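Local coordinates for putative PadR-family transcriptional regulatory protein (Bacteroides fragilis, PDB 5H20) that probably binds DNA as a dimeric, PadR-like regulator of transcription, through a winged helix-turn-helix domain, at residues 16-19 with 20-24; 85-88 with 89-93. All coordinates share one frame; numbering follows the deposited sequence.

How the interactions relate
Both contacts are made within a single helix, between residues three or four apart, and they come one after the other along the chain. Interaction 1 lies on helix 5-23, close to the centre of the chain; interaction 2 lies on helix 82-97, which follows the two-stranded antiparallel sheet 62-67/75-80. Their centres are about 10 Å apart, and the two helices pack directly on each other: Leu21 and Tyr17 meet Glu92, and His24 lies against Leu88. Both also touch the second subunit. The pair thus illustrates how a PadR-like protein joins the first helix of its winged helix-turn-helix domain to helix 82-97, the long helix after the wing, which takes part in the dimer contact.

Interaction 1: 16-19 with 20-24; sequences EYCI and MLLLH
The carbonyl oxygen of Tyr17 accepts the backbone N-H of Leu21 in a 2.8 Å bond (O to N), the shortest of four successive i to i+4 bonds that run through 16-23 of the alpha-helix. The last of them, from Leu23 N to Ile19 O, is the most bent, at 142°. Side chains one turn apart follow the same spacing. Leu21 CD1 comes obliquely to the Tyr17 ring, 3.7 Å from CE2. On another side of the helix Ile19 and Leu23 run side by side in the same direction, with Ile19 CG2 3.8 Å from Leu23 CD1; CG2 stands anti to the backbone N of Ile19 (chi1 -65° for CG1), which carries that branch toward the next turn. Cys18 SG touches Leu22 CD1 more loosely, at 4.0 Å. The bent chain of Met20 (chi3 -83°) folds its CE back to 3.5 Å from Glu16 O. All these side chains are buried because the helix is surrounded: Ile19 packs on helix 46-58, Cys18 and Leu22 on helix 30-39, Leu23 on strand 62-67, and Tyr17 on helix 82-97 and, edge-to-face, on Trp95 of its own chain and on Trp95 of the second subunit.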
loop_
_atom_site.group_PDB
_atom_site.type_symbol
_atom_site.label_atom_id
_atom_site.label_comp_id
_atom_site.label_asym_id
_atom_site.label_seq_id
_atom_site.Cartn_x
_atom_site.Cartn_y
_atom_site.Cartn_z
ATOM N N GLU A 16 -2.671 6.477 -3.751
ATOM C CA GLU A 16 -2.754 5.978 -5.139
ATOM C C GLU A 16 -3.840 4.926 -5.341
ATOM O O GLU A 16 -4.520 4.927 -6.370
ATOM C CB GLU A 16 -1.413 5.429 -5.625
ATOM C CG GLU A 16 -0.439 6.504 -6.086
ATOM C CD GLU A 16 0.994 6.020 -6.115
ATOM O OE1 GLU A 16 1.314 4.991 -5.457
ATOM O OE2 GLU A 16 1.816 6.682 -6.774
ATOM N N TYR A 17 -3.979 4.039 -4.357
ATOM C CA TYR A 17 -5.007 3.006 -4.333
ATOM C C TYR A 17 -6.390 3.629 -4.181
ATOM O O TYR A 17 -7.342 3.180 -4.810
ATOM C CB TYR A 17 -4.727 2.011 -3.198
ATOM C CG TYR A 17 -5.803 0.983 -2.954
ATOM C CD1 TYR A 17 -5.795 -0.244 -3.624
ATOM C CD2 TYR A 17 -6.823 1.220 -2.026
ATOM C CE1 TYR A 17 -6.782 -1.199 -3.388
ATOM C CE2 TYR A 17 -7.809 0.271 -1.780
ATOM C CZ TYR A 17 -7.783 -0.936 -2.465
ATOM O OH TYR A 17 -8.755 -1.870 -2.219
ATOM N N CYS A 18 -6.472 4.655 -3.341
ATOM C CA CYS A 18 -7.698 5.402 -3.094
ATOM C C CYS A 18 -8.195 6.149 -4.345
ATOM O O CYS A 18 -9.399 6.157 -4.629
ATOM C CB CYS A 18 -7.471 6.372 -1.935
ATOM S SG CYS A 18 -8.959 7.235 -1.410
ATOM N N ILE A 19 -7.263 6.759 -5.083
ATOM C CA ILE A 19 -7.553 7.420 -6.361
ATOM C C ILE A 19 -8.118 6.408 -7.385
ATOM O O ILE A 19 -9.164 6.666 -8.015
ATOM C CB ILE A 19 -6.302 8.129 -6.948
ATOM C CG1 ILE A 19 -5.842 9.287 -6.066
ATOM C CG2 ILE A 19 -6.573 8.657 -8.355
ATOM C CD1 ILE A 19 -4.404 9.704 -6.315
ATOM N N MET A 20 -7.429 5.266 -7.529
ATOM C CA MET A 20 -7.858 4.205 -8.451
ATOM C C MET A 20 -9.219 3.646 -8.050
ATOM O O MET A 20 -10.073 3.408 -8.919
ATOM C CB MET A 20 -6.821 3.092 -8.541
ATOM C CG MET A 20 -5.550 3.505 -9.253
ATOM S SD MET A 20 -4.460 2.105 -9.550
ATOM C CE MET A 20 -3.612 1.998 -7.972
ATOM N N LEU A 21 -9.416 3.466 -6.739
ATOM C CA LEU A 21 -10.724 3.108 -6.174
ATOM C C LEU A 21 -11.830 4.085 -6.566
ATOM O O LEU A 21 -12.859 3.663 -7.093
ATOM C CB LEU A 21 -10.674 2.975 -4.642
ATOM C CG LEU A 21 -10.923 1.610 -4.004
ATOM C CD1 LEU A 21 -11.070 1.792 -2.503
ATOM C CD2 LEU A 21 -12.169 0.921 -4.552
ATOM N N LEU A 22 -11.605 5.379 -6.321
ATOM C CA LEU A 22 -12.584 6.434 -6.636
ATOM C C LEU A 22 -12.867 6.586 -8.134
ATOM O O LEU A 22 -13.984 6.924 -8.516
ATOM C CB LEU A 22 -12.194 7.779 -5.995
ATOM C CG LEU A 22 -12.238 7.908 -4.454
ATOM C CD1 LEU A 22 -11.381 9.072 -3.972
ATOM C CD2 LEU A 22 -13.653 8.041 -3.906
ATOM N N LEU A 23 -11.875 6.291 -8.972
ATOM C CA LEU A 23 -12.026 6.410 -10.429
ATOM C C LEU A 23 -12.617 5.182 -11.133
ATOM O O LEU A 23 -12.999 5.263 -12.302
ATOM C CB LEU A 23 -10.699 6.834 -11.078
ATOM C CG LEU A 23 -10.329 8.311 -10.913
ATOM C CD1 LEU A 23 -8.884 8.520 -11.306
ATOM C CD2 LEU A 23 -11.218 9.265 -11.715
ATOM N N HIS A 24 -12.710 4.062 -10.408
ATOM C CA HIS A 24 -13.075 2.771 -11.001
ATOM C C HIS A 24 -14.496 2.718 -11.559
ATOM O O HIS A 24 -14.726 2.054 -12.570
ATOM C CB HIS A 24 -12.765 1.602 -10.048
ATOM C CG HIS A 24 -13.967 0.919 -9.471
ATOM N ND1 HIS A 24 -14.589 -0.146 -10.091
ATOM C CD2 HIS A 24 -14.649 1.135 -8.321
ATOM C CE1 HIS A 24 -15.610 -0.547 -9.354
ATOM N NE2 HIS A 24 -15.669 0.213 -8.276
#

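Interaction 2: 85-88 with 89-93; sequences ESFL and GELEA. With IPA (isopropyl alcohol), chain F.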
loop_
_atom_site.group_PDB
_atom_site.type_symbol
_atom_site.label_atom_id
_atom_site.label_comp_id
_atom_site.label_asym_id
_atom_site.label_seq_id
_atom_site.Cartn_x
_atom_site.Cartn_y
_atom_site.Cartn_z
ATOM N N GLU A 85 -7.605 -0.811 -14.118
ATOM C CA GLU A 85 -8.671 -1.709 -13.638
ATOM C C GLU A 85 -8.148 -3.093 -13.228
ATOM O O GLU A 85 -8.567 -3.620 -12.191
ATOM C CB GLU A 85 -9.791 -1.892 -14.692
ATOM C CG GLU A 85 -10.613 -0.648 -15.033
ATOM C CD GLU A 85 -11.745 -0.336 -14.051
ATOM O OE1 GLU A 85 -11.998 -1.119 -13.106
ATOM O OE2 GLU A 85 -12.410 0.709 -14.238
ATOM N N SER A 86 -7.267 -3.678 -14.046
ATOM C CA SER A 86 -6.637 -4.974 -13.740
ATOM C C SER A 86 -5.748 -4.900 -12.484
ATOM O O SER A 86 -5.892 -5.737 -11.587
ATOM C CB SER A 86 -5.824 -5.505 -14.923
ATOM O OG SER A 86 -6.634 -5.641 -16.076
ATOM N N PHE A 87 -4.858 -3.901 -12.427
ATOM C CA PHE A 87 -3.990 -3.688 -11.261
ATOM C C PHE A 87 -4.803 -3.404 -9.999
ATOM O O PHE A 87 -4.490 -3.951 -8.952
ATOM C CB PHE A 87 -2.919 -2.605 -11.498
ATOM C CG PHE A 87 -1.931 -2.448 -10.352
ATOM C CD1 PHE A 87 -1.204 -3.548 -9.861
ATOM C CD2 PHE A 87 -1.695 -1.195 -9.788
ATOM C CE1 PHE A 87 -0.297 -3.400 -8.810
ATOM C CE2 PHE A 87 -0.779 -1.042 -8.742
ATOM C CZ PHE A 87 -0.081 -2.146 -8.251
ATOM N N LEU A 88 -5.855 -2.588 -10.116
ATOM C CA LEU A 88 -6.819 -2.375 -9.020
ATOM C C LEU A 88 -7.431 -3.693 -8.506
ATOM O O LEU A 88 -7.482 -3.924 -7.287
ATOM C CB LEU A 88 -7.934 -1.406 -9.438
ATOM C CG LEU A 88 -9.053 -1.136 -8.422
ATOM C CD1 LEU A 88 -8.580 -0.289 -7.241
ATOM C CD2 LEU A 88 -10.219 -0.481 -9.128
ATOM N N GLY A 89 -7.873 -4.546 -9.436
ATOM C CA GLY A 89 -8.424 -5.876 -9.110
ATOM C C GLY A 89 -7.457 -6.766 -8.336
ATOM O O GLY A 89 -7.855 -7.467 -7.394
ATOM N N GLU A 90 -6.189 -6.730 -8.747
ATOM C CA GLU A 90 -5.092 -7.412 -8.057
ATOM C C GLU A 90 -4.956 -6.951 -6.599
ATOM O O GLU A 90 -4.871 -7.785 -5.691
ATOM C CB GLU A 90 -3.779 -7.196 -8.821
ATOM C CG GLU A 90 -2.522 -7.661 -8.085
ATOM C CD GLU A 90 -1.242 -7.299 -8.815
ATOM O OE1 GLU A 90 -1.240 -7.260 -10.073
ATOM O OE2 GLU A 90 -0.228 -7.071 -8.123
ATOM N N LEU A 91 -4.968 -5.635 -6.397
ATOM C CA LEU A 91 -4.768 -5.002 -5.084
ATOM C C LEU A 91 -5.888 -5.267 -4.076
ATOM O O LEU A 91 -5.609 -5.502 -2.885
ATOM C CB LEU A 91 -4.587 -3.491 -5.259
ATOM C CG LEU A 91 -3.234 -2.761 -5.341
ATOM C CD1 LEU A 91 -1.975 -3.626 -5.355
ATOM C CD2 LEU A 91 -3.311 -1.858 -6.558
ATOM N N GLU A 92 -7.136 -5.213 -4.560
ATOM C CA GLU A 92 -8.336 -5.454 -3.747
ATOM C C GLU A 92 -8.389 -6.897 -3.248
ATOM O O GLU A 92 -8.787 -7.146 -2.103
ATOM C CB GLU A 92 -9.622 -5.136 -4.540
ATOM C CG GLU A 92 -9.861 -3.654 -4.831
ATOM C CD GLU A 92 -11.094 -3.386 -5.692
ATOM O OE1 GLU A 92 -11.566 -4.293 -6.410
ATOM O OE2 GLU A 92 -11.597 -2.244 -5.658
ATOM N N ALA A 93 -7.995 -7.826 -4.124
ATOM C CA ALA A 93 -7.914 -9.253 -3.811
ATOM C C ALA A 93 -6.763 -9.532 -2.848
ATOM O O ALA A 93 -6.840 -10.452 -2.031
ATOM C CB ALA A 93 -7.772 -10.076 -5.091
HETATM C C1 IPA F . 1.560 -8.641 -5.709
HETATM C C2 IPA F . 0.741 -8.088 -4.552
HETATM C C3 IPA F . 1.685 -7.474 -3.530
HETATM O O2 IPA F . -0.196 -7.107 -5.017
#
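Leu91 CD2 sits over one face of the Phe87 ring, 3.6 Å from its centroid and 18° off the ring normal, in a CH-pi contact that leans toward the CE2 side of the rim. Leu91 CD1 reaches the far end of the same ring, 3.8 Å from Phe87 CZ. The ring is brought to the next turn by a CG anti to the backbone N (chi1 -175°). Glu90 approaches differently: its OE1 lies at the ring's edge, in plane, 3.7 Å from Phe87 CD1, while the carboxylate stands almost perpendicular to the ring, at 88°. These side chains project from helix 82-97, the long helix after the wing, which, as in other PadR-like regulators, contributes to the dimer interface; its backbone is held by i to i+4 bonds such as Leu91 N to Phe87 O at 3.1 Å. The dimer is felt here directly, for Glu90 OE2 forms a salt bridge with Arg11 of the second subunit, and the same oxygen accepts a 3.1 Å hydrogen bond from O2 of an isopropyl alcohol, most likely carried over from the crystallisation solution. Further round the helix, the extended Glu92 crosses Leu88, with OE2 3.9 Å from Leu88 CG, and both side chains turn to helix 5-23, Leu88 against Met20.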